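Local structure of probable n-acetylneuraminic acid outer membrane channel protein NANC (Escherichia coli, 2WJR) at residues A[105-110]-A[123-128]; A[7-12]-A[36-41]; A[178-183]-A[208-213]. The protein forms a monomeric beta-barrel channel in the outer membrane that lets N-acetylneuraminic acid enter the bacterium, conducting strongly with a weak preference for anions. The protein carries 1 engineered substitution. All coordinates share one frame; numbering follows the deposited sequence.

Contact 1: residues A[105-110]-A[123-128]. With OCT (N-octane), chain G; PO4 (phosphate ion), chain D.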
loop_
_atom_site.group_PDB
_atom_site.type_symbol
_atom_site.label_atom_id
_atom_site.label_comp_id
_atom_site.label_asym_id
_atom_site.label_seq_id
_atom_site.Cartn_x
_atom_site.Cartn_y
_atom_site.Cartn_z
ATOM N N TYR A 105 5.183 -9.664 5.060
ATOM C CA TYR A 105 6.445 -9.543 4.368
ATOM C C TYR A 105 6.220 -9.820 2.895
ATOM O O TYR A 105 5.621 -10.853 2.517
ATOM C CB TYR A 105 7.494 -10.513 4.917
ATOM C CG TYR A 105 8.660 -10.579 3.961
ATOM C CD1 TYR A 105 9.624 -9.567 3.949
ATOM C CD2 TYR A 105 8.764 -11.604 3.027
ATOM C CE1 TYR A 105 10.692 -9.599 3.056
ATOM C CE2 TYR A 105 9.821 -11.639 2.121
ATOM C CZ TYR A 105 10.777 -10.631 2.142
ATOM O OH TYR A 105 11.812 -10.681 1.239
ATOM N N ARG A 106 6.715 -8.906 2.060
ATOM C CA ARG A 106 6.611 -9.009 0.609
ATOM C C ARG A 106 7.985 -8.758 -0.023
ATOM O O ARG A 106 8.709 -7.847 0.412
ATOM C CB ARG A 106 5.634 -7.963 0.088
ATOM C CG ARG A 106 5.302 -8.049 -1.426
ATOM C CD ARG A 106 4.204 -7.043 -1.716
ATOM N NE ARG A 106 4.728 -5.758 -2.195
ATOM C CZ ARG A 106 4.141 -4.575 -2.054
ATOM N NH1 ARG A 106 2.984 -4.444 -1.401
ATOM N NH2 ARG A 106 4.718 -3.505 -2.576
ATOM N N TYR A 107 8.317 -9.575 -1.015
ATOM C CA TYR A 107 9.535 -9.426 -1.833
ATOM C C TYR A 107 9.144 -8.947 -3.226
ATOM O O TYR A 107 8.559 -9.712 -3.994
ATOM C CB TYR A 107 10.269 -10.762 -1.939
ATOM C CG TYR A 107 11.543 -10.719 -2.783
ATOM C CD1 TYR A 107 12.614 -9.924 -2.405
ATOM C CD2 TYR A 107 11.666 -11.487 -3.934
ATOM C CE1 TYR A 107 13.785 -9.874 -3.161
ATOM C CE2 TYR A 107 12.843 -11.459 -4.703
ATOM C CZ TYR A 107 13.892 -10.639 -4.306
ATOM O OH TYR A 107 15.055 -10.607 -5.061
ATOM N N ASP A 108 9.482 -7.692 -3.524
ATOM C CA ASP A 108 9.184 -7.056 -4.785
ATOM C C ASP A 108 10.368 -7.256 -5.732
ATOM O O ASP A 108 11.481 -6.729 -5.503
ATOM C CB ASP A 108 8.920 -5.576 -4.573
ATOM C CG ASP A 108 7.515 -5.299 -4.048
ATOM O OD1 ASP A 108 6.629 -6.184 -4.149
ATOM O OD2 ASP A 108 7.299 -4.192 -3.535
ATOM N N TRP A 109 10.119 -8.047 -6.762
ATOM C CA TRP A 109 11.141 -8.461 -7.714
ATOM C C TRP A 109 10.783 -7.825 -9.053
ATOM O O TRP A 109 9.670 -8.011 -9.550
ATOM C CB TRP A 109 11.179 -9.983 -7.807
ATOM C CG TRP A 109 12.234 -10.503 -8.742
ATOM C CD1 TRP A 109 13.535 -10.770 -8.442
ATOM C CD2 TRP A 109 12.069 -10.816 -10.137
ATOM N NE1 TRP A 109 14.188 -11.237 -9.555
ATOM C CE2 TRP A 109 13.315 -11.276 -10.608
ATOM C CE3 TRP A 109 10.986 -10.768 -11.022
ATOM C CZ2 TRP A 109 13.514 -11.682 -11.929
ATOM C CZ3 TRP A 109 11.185 -11.164 -12.347
ATOM C CH2 TRP A 109 12.447 -11.614 -12.786
ATOM N N LYS A 110 11.701 -7.050 -9.624
ATOM C CA LYS A 110 11.446 -6.392 -10.910
ATOM C C LYS A 110 11.849 -7.285 -12.073
ATOM O O LYS A 110 12.962 -7.810 -12.111
ATOM C CB LYS A 110 12.183 -5.061 -11.008
ATOM C CG LYS A 110 11.522 -3.949 -10.268
ATOM C CD LYS A 110 12.357 -2.693 -10.282
ATOM C CE LYS A 110 11.695 -1.563 -9.536
ATOM N NZ LYS A 110 12.484 -0.296 -9.564
ATOM N N ARG A 123 19.072 -5.284 -10.877
ATOM C CA ARG A 123 17.646 -5.420 -10.617
ATOM C C ARG A 123 17.322 -4.803 -9.256
ATOM O O ARG A 123 17.901 -5.178 -8.241
ATOM C CB ARG A 123 17.300 -6.901 -10.630
ATOM C CG ARG A 123 16.048 -7.248 -11.330
ATOM C CD ARG A 123 15.809 -8.747 -11.282
ATOM N NE ARG A 123 16.452 -9.446 -12.388
ATOM C CZ ARG A 123 16.002 -9.468 -13.642
ATOM N NH1 ARG A 123 14.901 -8.819 -13.983
ATOM N NH2 ARG A 123 16.675 -10.139 -14.562
ATOM N N ASP A 124 16.383 -3.878 -9.257
ATOM C CA ASP A 124 16.079 -3.096 -8.090
ATOM C C ASP A 124 14.970 -3.825 -7.320
ATOM O O ASP A 124 13.823 -3.406 -7.300
ATOM C CB ASP A 124 15.666 -1.682 -8.451
ATOM C CG ASP A 124 15.207 -0.888 -7.253
ATOM O OD1 ASP A 124 15.808 -1.035 -6.169
ATOM O OD2 ASP A 124 14.238 -0.127 -7.395
ATOM N N ASN A 125 15.382 -4.886 -6.665
ATOM C CA ASN A 125 14.468 -5.723 -5.889
ATOM C C ASN A 125 14.402 -5.190 -4.467
ATOM O O ASN A 125 15.361 -4.572 -3.958
ATOM C CB ASN A 125 14.929 -7.158 -5.894
ATOM C CG ASN A 125 15.090 -7.711 -7.282
ATOM O OD1 ASN A 125 14.322 -7.368 -8.199
ATOM N ND2 ASN A 125 16.101 -8.579 -7.461
ATOM N N VAL A 126 13.260 -5.415 -3.818
ATOM C CA VAL A 126 12.986 -4.780 -2.562
ATOM C C VAL A 126 12.386 -5.750 -1.532
ATOM O O VAL A 126 11.540 -6.579 -1.868
ATOM C CB VAL A 126 12.023 -3.613 -2.764
ATOM C CG1 VAL A 126 11.491 -3.136 -1.397
ATOM C CG2 VAL A 126 12.704 -2.460 -3.531
ATOM N N HIS A 127 12.849 -5.637 -0.293
ATOM C CA HIS A 127 12.268 -6.359 0.849
ATOM C C HIS A 127 11.332 -5.417 1.541
ATOM O O HIS A 127 11.753 -4.344 1.960
ATOM C CB HIS A 127 13.341 -6.750 1.849
ATOM C CG HIS A 127 14.348 -7.723 1.330
ATOM N ND1 HIS A 127 14.051 -9.044 1.080
ATOM C CD2 HIS A 127 15.665 -7.572 1.044
ATOM C CE1 HIS A 127 15.128 -9.662 0.635
ATOM N NE2 HIS A 127 16.125 -8.792 0.609
ATOM N N ARG A 128 10.059 -5.793 1.687
ATOM C CA ARG A 128 9.064 -4.888 2.237
ATOM C C ARG A 128 8.234 -5.536 3.370
ATOM O O ARG A 128 7.727 -6.653 3.233
ATOM C CB ARG A 128 8.136 -4.360 1.140
ATOM C CG ARG A 128 7.014 -3.505 1.688
ATOM C CD ARG A 128 6.101 -2.989 0.626
ATOM N NE ARG A 128 4.964 -2.278 1.231
ATOM C CZ ARG A 128 4.398 -1.157 0.779
ATOM N NH1 ARG A 128 4.843 -0.542 -0.319
ATOM N NH2 ARG A 128 3.381 -0.638 1.460
HETATM C C1 OCT G . 16.086 -13.260 -2.018
HETATM C C2 OCT G . 14.936 -13.405 -1.006
HETATM C C3 OCT G . 13.655 -13.949 -1.665
HETATM C C4 OCT G . 12.451 -14.019 -0.705
HETATM C C5 OCT G . 11.172 -14.493 -1.437
HETATM C C6 OCT G . 10.109 -15.059 -0.471
HETATM C C7 OCT G . 8.679 -15.038 -1.051
HETATM C C8 OCT G . 7.615 -14.666 0.002
HETATM P P PO4 D . 20.417 -9.243 -12.043
HETATM O O1 PO4 D . 21.397 -10.347 -12.361
HETATM O O2 PO4 D . 19.060 -9.888 -11.866
HETATM O O3 PO4 D . 20.825 -8.543 -10.755
HETATM O O4 PO4 D . 20.408 -8.246 -13.186
HETATM O O HOH W 1 11.206 -3.878 -6.549
HETATM O O HOH W 2 17.341 -10.752 -8.951
#
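Arg106 pairs with Arg128, and Asp108 with Val126, as antiparallel hydrogen-bonded pairs. Arg106 N gives the straightest of these backbone bonds, 2.7 Å to Arg128 O. Between them, Tyr107 and His127 form a non-hydrogen-bonded pair on the other face. Past Val126 the backbone bonding gives way to side chains: the amide oxygen of Asn125 takes the backbone N-H of Lys110 (OD1 to N 3.0 Å), and Arg123 NH1 donates to the carbonyl of Lys110, close to its own guanidinium plane.

Arg106, Asp108 and Arg128 share one face of the strand pair. Arg106 holds Asp108 side-on, NE to OD1 and NH2 to OD2, while its guanidinium lies flat on that of Arg128, centres 4.5 Å apart and planes at 30°. The carboxylate would offset part of the like charge, and Arg128 has its own partner in Asp130. A separate salt bridge forms at the extracellular end, where Lys110, its chain extended beyond CG, reaches Asp124 with NZ 2.8 Å from OD2, on the anti lone pair; Lys152 holds the other carboxylate oxygen.

These strands, 99-110 and 126-136, are neighbours in the transmembrane beta-barrel of this KdgM-family porin, and the contact lies where they pass from the membrane to the extracellular side.

Aromatic groups occupy the face bearing Tyr107 and His127. Tyr105 OH hydrogen-bonds His127 ND1 (2.8 Å) at the imidazole edge. The n-octane runs over the Tyr107 ring, C3 above its centre, while the Tyr107 hydroxyl turns to Gln153. Trp109 and the Arg123 guanidinium lie nearly parallel, planes 18° apart, with NE1 of Trp109 3.4 Å from CD of Arg123. The bend of Arg123 at chi3 (-88°) brings NE to a phosphate oxygen, O2, at 2.7 Å.

Contact 2: residues A[7-12]-A[36-41]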
loop_
_atom_site.group_PDB
_atom_site.type_symbol
_atom_site.label_atom_id
_atom_site.label_comp_id
_atom_site.label_asym_id
_atom_site.label_seq_id
_atom_site.Cartn_x
_atom_site.Cartn_y
_atom_site.Cartn_z
ATOM N N GLY A 7 -5.560 12.159 -3.598
ATOM C CA GLY A 7 -4.497 12.507 -2.667
ATOM C C GLY A 7 -3.586 13.609 -3.150
ATOM O O GLY A 7 -3.367 13.750 -4.348
ATOM N N TYR A 8 -3.069 14.380 -2.196
ATOM C CA TYR A 8 -2.060 15.408 -2.468
ATOM C C TYR A 8 -0.754 15.075 -1.754
ATOM O O TYR A 8 -0.752 14.805 -0.559
ATOM C CB TYR A 8 -2.551 16.797 -2.021
ATOM C CG TYR A 8 -1.448 17.834 -2.158
ATOM C CD1 TYR A 8 -0.962 18.184 -3.411
ATOM C CD2 TYR A 8 -0.857 18.407 -1.042
ATOM C CE1 TYR A 8 0.071 19.109 -3.557
ATOM C CE2 TYR A 8 0.179 19.338 -1.173
ATOM C CZ TYR A 8 0.634 19.678 -2.438
ATOM O OH TYR A 8 1.660 20.579 -2.592
ATOM N N ARG A 9 0.354 15.133 -2.491
ATOM C CA ARG A 9 1.675 14.941 -1.938
ATOM C C ARG A 9 2.455 16.259 -1.907
ATOM O O ARG A 9 2.679 16.856 -2.962
ATOM C CB ARG A 9 2.432 13.920 -2.766
ATOM C CG ARG A 9 1.781 12.544 -2.749
ATOM C CD ARG A 9 2.836 11.536 -2.488
ATOM N NE ARG A 9 2.559 10.196 -2.965
ATOM C CZ ARG A 9 3.519 9.319 -3.221
ATOM N NH1 ARG A 9 4.794 9.668 -3.088
ATOM N NH2 ARG A 9 3.216 8.111 -3.641
ATOM N N SER A 10 2.895 16.646 -0.703
ATOM C CA SER A 10 3.419 17.997 -0.398
ATOM C C SER A 10 4.845 18.230 -0.901
ATOM O O SER A 10 5.195 19.347 -1.294
ATOM C CB SER A 10 3.365 18.250 1.119
ATOM N N GLY A 11 5.670 17.190 -0.871
ATOM C CA GLY A 11 7.058 17.289 -1.324
ATOM C C GLY A 11 7.168 17.191 -2.836
ATOM O O GLY A 11 7.863 17.984 -3.494
ATOM N N SER A 12 6.462 16.217 -3.390
ATOM C CA SER A 12 6.383 16.046 -4.836
ATOM C C SER A 12 5.480 17.091 -5.493
ATOM O O SER A 12 5.512 17.254 -6.704
ATOM C CB SER A 12 5.903 14.641 -5.174
ATOM O OG SER A 12 6.894 13.691 -4.837
ATOM N N ASN A 36 -3.556 3.701 -10.351
ATOM C CA ASN A 36 -3.099 4.927 -9.722
ATOM C C ASN A 36 -2.623 5.905 -10.813
ATOM O O ASN A 36 -1.826 5.547 -11.679
ATOM C CB ASN A 36 -1.953 4.640 -8.767
ATOM C CG ASN A 36 -2.393 3.822 -7.565
ATOM O OD1 ASN A 36 -2.996 4.351 -6.614
ATOM N ND2 ASN A 36 -2.095 2.533 -7.600
ATOM N N THR A 37 -3.130 7.125 -10.749
ATOM C CA THR A 37 -2.706 8.200 -11.647
ATOM C C THR A 37 -1.822 9.144 -10.867
ATOM O O THR A 37 -1.903 9.206 -9.638
ATOM C CB THR A 37 -3.900 9.008 -12.178
ATOM O OG1 THR A 37 -4.535 9.691 -11.090
ATOM C CG2 THR A 37 -4.892 8.101 -12.885
ATOM N N TRP A 38 -0.981 9.879 -11.587
ATOM C CA TRP A 38 -0.036 10.804 -10.979
ATOM C C TRP A 38 -0.009 12.076 -11.828
ATOM O O TRP A 38 0.379 12.026 -12.999
ATOM C CB TRP A 38 1.352 10.169 -10.933
ATOM C CG TRP A 38 2.362 11.001 -10.227
ATOM C CD1 TRP A 38 3.151 11.972 -10.772
ATOM C CD2 TRP A 38 2.693 10.943 -8.838
ATOM N NE1 TRP A 38 3.950 12.531 -9.807
ATOM C CE2 TRP A 38 3.693 11.916 -8.607
ATOM C CE3 TRP A 38 2.250 10.159 -7.765
ATOM C CZ2 TRP A 38 4.260 12.125 -7.345
ATOM C CZ3 TRP A 38 2.807 10.367 -6.512
ATOM C CH2 TRP A 38 3.806 11.345 -6.311
ATOM N N ASN A 39 -0.441 13.190 -11.239
ATOM C CA ASN A 39 -0.454 14.490 -11.916
ATOM C C ASN A 39 0.358 15.508 -11.140
ATOM O O ASN A 39 -0.111 16.066 -10.138
ATOM C CB ASN A 39 -1.879 15.001 -12.092
ATOM C CG ASN A 39 -2.677 14.159 -13.069
ATOM O OD1 ASN A 39 -2.886 14.546 -14.225
ATOM N ND2 ASN A 39 -3.108 12.987 -12.614
ATOM N N THR A 40 1.586 15.726 -11.598
ATOM C CA THR A 40 2.442 16.752 -11.020
ATOM C C THR A 40 1.887 18.124 -11.412
ATOM O O THR A 40 1.320 18.279 -12.497
ATOM C CB THR A 40 3.911 16.595 -11.474
ATOM O OG1 THR A 40 4.714 17.609 -10.857
ATOM C CG2 THR A 40 4.044 16.685 -13.005
ATOM N N ILE A 41 2.009 19.100 -10.514
ATOM C CA ILE A 41 1.595 20.477 -10.814
ATOM C C ILE A 41 2.814 21.329 -11.202
ATOM O O ILE A 41 3.785 21.417 -10.442
ATOM C CB ILE A 41 0.876 21.139 -9.630
ATOM C CG1 ILE A 41 -0.230 20.229 -9.084
ATOM C CG2 ILE A 41 0.301 22.495 -10.061
ATOM C CD1 ILE A 41 -0.539 20.473 -7.619
#
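Trp38 carries most of this contact, which joins the extracellular ends of strands 2-9 and 29-40 of the porin beta-barrel across the intervening strand 14-24; no hydrogen bond links the two segments. With CG anti to the backbone N (chi1 -175°), the indole reaches over to the turn that follows strand 2-9. Its six-membered ring presents an edge to the guanidinium of Arg9: CZ3 stands over the centre of that flat group, 3.5 Å from CZ, and the planes are perpendicular (90°). Salt bridges from NE to Glu16 and from NH1 to Glu203 hold the guanidinium in this orientation. Were Arg9 replaced by alanine, both glutamates would probably lose this positive partner and a gap would be likely to open beside the indole edge. Farther round the same ring, CZ2 meets CB of Ser12 at 3.7 Å, while the Ser12 hydroxyl is engaged by Glu203. Thr40 adds little, its OG1 lying 4.2 Å from the carbonyl oxygen of Ser12. At Ile41, on the surface, the contact shifts to Tyr8, whose hydroxyl is hydrogen-bonded to His13, and the methyl CD1 of Ile41 approaches the ring obliquely, 4.3 Å from Tyr8 CE1.

Contact 3: residues A[178-183]-A[208-213]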
loop_
_atom_site.group_PDB
_atom_site.type_symbol
_atom_site.label_atom_id
_atom_site.label_comp_id
_atom_site.label_asym_id
_atom_site.label_seq_id
_atom_site.Cartn_x
_atom_site.Cartn_y
_atom_site.Cartn_z
ATOM N N PRO A 178 -23.952 1.268 5.976
ATOM C CA PRO A 178 -23.278 -0.032 5.984
ATOM C C PRO A 178 -22.540 -0.357 4.685
ATOM O O PRO A 178 -21.655 -1.195 4.695
ATOM C CB PRO A 178 -24.428 -1.011 6.208
ATOM C CG PRO A 178 -25.395 -0.221 7.041
ATOM C CD PRO A 178 -25.339 1.161 6.461
ATOM N N ASP A 179 -22.891 0.306 3.590
ATOM C CA ASP A 179 -22.198 0.108 2.319
ATOM C C ASP A 179 -21.595 1.386 1.685
ATOM O O ASP A 179 -21.181 1.346 0.539
ATOM C CB ASP A 179 -23.105 -0.641 1.321
ATOM C CG ASP A 179 -24.432 0.038 1.108
ATOM O OD1 ASP A 179 -25.472 -0.660 1.186
ATOM O OD2 ASP A 179 -24.432 1.261 0.867
ATOM N N ILE A 180 -21.539 2.493 2.433
ATOM C CA ILE A 180 -20.814 3.713 2.009
ATOM C C ILE A 180 -19.934 4.216 3.159
ATOM O O ILE A 180 -20.431 4.590 4.221
ATOM C CB ILE A 180 -21.737 4.883 1.574
ATOM C CG1 ILE A 180 -22.747 4.439 0.508
ATOM C CG2 ILE A 180 -20.911 6.050 1.034
ATOM C CD1 ILE A 180 -23.711 5.574 0.099
ATOM N N THR A 181 -18.622 4.214 2.931
ATOM C CA THR A 181 -17.679 4.556 3.974
ATOM C C THR A 181 -16.709 5.621 3.483
ATOM O O THR A 181 -15.667 5.290 2.946
ATOM C CB THR A 181 -16.901 3.302 4.452
ATOM O OG1 THR A 181 -17.832 2.298 4.872
ATOM C CG2 THR A 181 -15.978 3.640 5.614
ATOM N N PRO A 182 -17.064 6.909 3.653
ATOM C CA PRO A 182 -16.088 7.970 3.387
ATOM C C PRO A 182 -14.920 7.872 4.358
ATOM O O PRO A 182 -15.087 7.408 5.480
ATOM C CB PRO A 182 -16.881 9.261 3.642
ATOM C CG PRO A 182 -18.324 8.848 3.596
ATOM C CD PRO A 182 -18.333 7.471 4.162
ATOM N N TYR A 183 -13.736 8.288 3.919
ATOM C CA TYR A 183 -12.583 8.325 4.816
ATOM C C TYR A 183 -11.630 9.458 4.505
ATOM O O TYR A 183 -11.600 9.989 3.394
ATOM C CB TYR A 183 -11.819 6.996 4.786
ATOM C CG TYR A 183 -11.212 6.619 3.464
ATOM C CD1 TYR A 183 -11.930 5.869 2.534
ATOM C CD2 TYR A 183 -9.901 6.972 3.148
ATOM C CE1 TYR A 183 -11.359 5.499 1.314
ATOM C CE2 TYR A 183 -9.324 6.600 1.943
ATOM C CZ TYR A 183 -10.048 5.862 1.031
ATOM O OH TYR A 183 -9.491 5.488 -0.168
ATOM N N ILE A 208 -8.336 11.813 0.633
ATOM C CA ILE A 208 -9.747 11.656 0.937
ATOM C C ILE A 208 -10.324 10.645 -0.030
ATOM O O ILE A 208 -9.963 10.610 -1.211
ATOM C CB ILE A 208 -10.505 12.993 0.847
ATOM C CG1 ILE A 208 -11.967 12.813 1.296
ATOM C CG2 ILE A 208 -10.421 13.534 -0.575
ATOM C CD1 ILE A 208 -12.507 13.982 2.141
ATOM N N GLY A 209 -11.211 9.800 0.486
ATOM C CA GLY A 209 -11.802 8.762 -0.332
ATOM C C GLY A 209 -13.106 8.228 0.221
ATOM O O GLY A 209 -13.591 8.656 1.264
ATOM N N VAL A 210 -13.662 7.272 -0.511
ATOM C CA VAL A 210 -14.891 6.605 -0.090
ATOM C C VAL A 210 -14.913 5.206 -0.670
ATOM O O VAL A 210 -14.517 4.977 -1.811
ATOM C CB VAL A 210 -16.161 7.407 -0.509
ATOM C CG1 VAL A 210 -16.110 7.730 -1.971
ATOM C CG2 VAL A 210 -17.445 6.655 -0.145
ATOM N N SER A 211 -15.366 4.271 0.146
ATOM C CA SER A 211 -15.494 2.895 -0.265
ATOM C C SER A 211 -16.976 2.536 -0.291
ATOM O O SER A 211 -17.697 2.850 0.644
ATOM C CB SER A 211 -14.775 1.971 0.717
ATOM O OG SER A 211 -14.891 0.636 0.282
ATOM N N PHE A 212 -17.384 1.855 -1.354
ATOM C CA PHE A 212 -18.764 1.418 -1.567
ATOM C C PHE A 212 -18.861 -0.098 -1.593
ATOM O O PHE A 212 -18.236 -0.731 -2.446
ATOM C CB PHE A 212 -19.255 1.918 -2.908
ATOM C CG PHE A 212 -19.240 3.409 -3.052
ATOM C CD1 PHE A 212 -18.213 4.047 -3.732
ATOM C CD2 PHE A 212 -20.281 4.170 -2.545
ATOM C CE1 PHE A 212 -18.217 5.436 -3.895
ATOM C CE2 PHE A 212 -20.305 5.558 -2.709
ATOM C CZ PHE A 212 -19.270 6.192 -3.379
ATOM N N LYS A 213 -19.637 -0.669 -0.670
ATOM C CA LYS A 213 -19.935 -2.112 -0.678
ATOM C C LYS A 213 -21.105 -2.396 -1.591
ATOM O O LYS A 213 -21.874 -1.492 -1.921
ATOM C CB LYS A 213 -20.316 -2.612 0.707
ATOM C CG LYS A 213 -19.277 -2.472 1.768
ATOM C CD LYS A 213 -19.789 -3.093 3.063
ATOM C CE LYS A 213 -18.930 -2.690 4.242
ATOM N NZ LYS A 213 -17.507 -3.090 4.026
HETATM O O HOH W 3 -22.682 1.086 -2.047
HETATM O O HOH W 4 -18.544 0.763 2.563
#
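Two neighbouring antiparallel strands of the transmembrane beta-barrel, 180-188 and the C-terminal strand 198-212, meet here at their periplasmic ends; the latter also pairs with strand 2-9, which closes the barrel. Thr181 with Ser211 and Tyr183 with Gly209 are hydrogen-bonded pairs, each joined by two backbone bonds. Pro182, which has no N-H to give, sits opposite Val210 in a non-hydrogen-bonded pair with their CA atoms just 3.9 Å apart.

The Tyr183 ring folds back over its partner. Its CG lies between the backbone N and the carbonyl carbon (chi1 63°), and this rotation lays the ring flat across Gly209, whose CA makes a CH-pi contact 3.8 Å from the ring centroid. The missing side chain is what admits the ring: a CB on Gly209 would clash with it. Asp3 of strand 2-9 takes the Tyr183 hydroxyl, so this tyrosine spans the C-terminal strand.

On the other face the residues are apolar. Ile180 CG2 touches Val210 CG2 at 3.7 Å and Phe212 CE2 at 3.8 Å, while Val210 CG2 also leans over the phenyl face. Beyond the strands, Lys213 N donates to the carbonyl of Asp179 (2.8 Å from O). On the side of Thr181 and Ser211 a water links the two strands, giving a hydrogen to Ser211 O and lying 2.9 Å from Thr181 OG1.

All three contacts belong to the same antiparallel barrel but lie at different places in its wall. Contacts 1 and 2 are at the extracellular end, their centres 24 Å apart and their nearest atoms about 9 Å apart. Contact 3 lies at the periplasmic end, on the opposite side of the chain's centre from contact 1, with 31 Å between centres. Contacts 2 and 3 come closest, with nearest atoms about 5 Å apart, because strand 2-9 of contact 2 borders strand 198-212 of contact 3. An n-octane lies directly against contact 1; at contact 3 the Tyr183 side chain is about 13 Å from a bound n-octane.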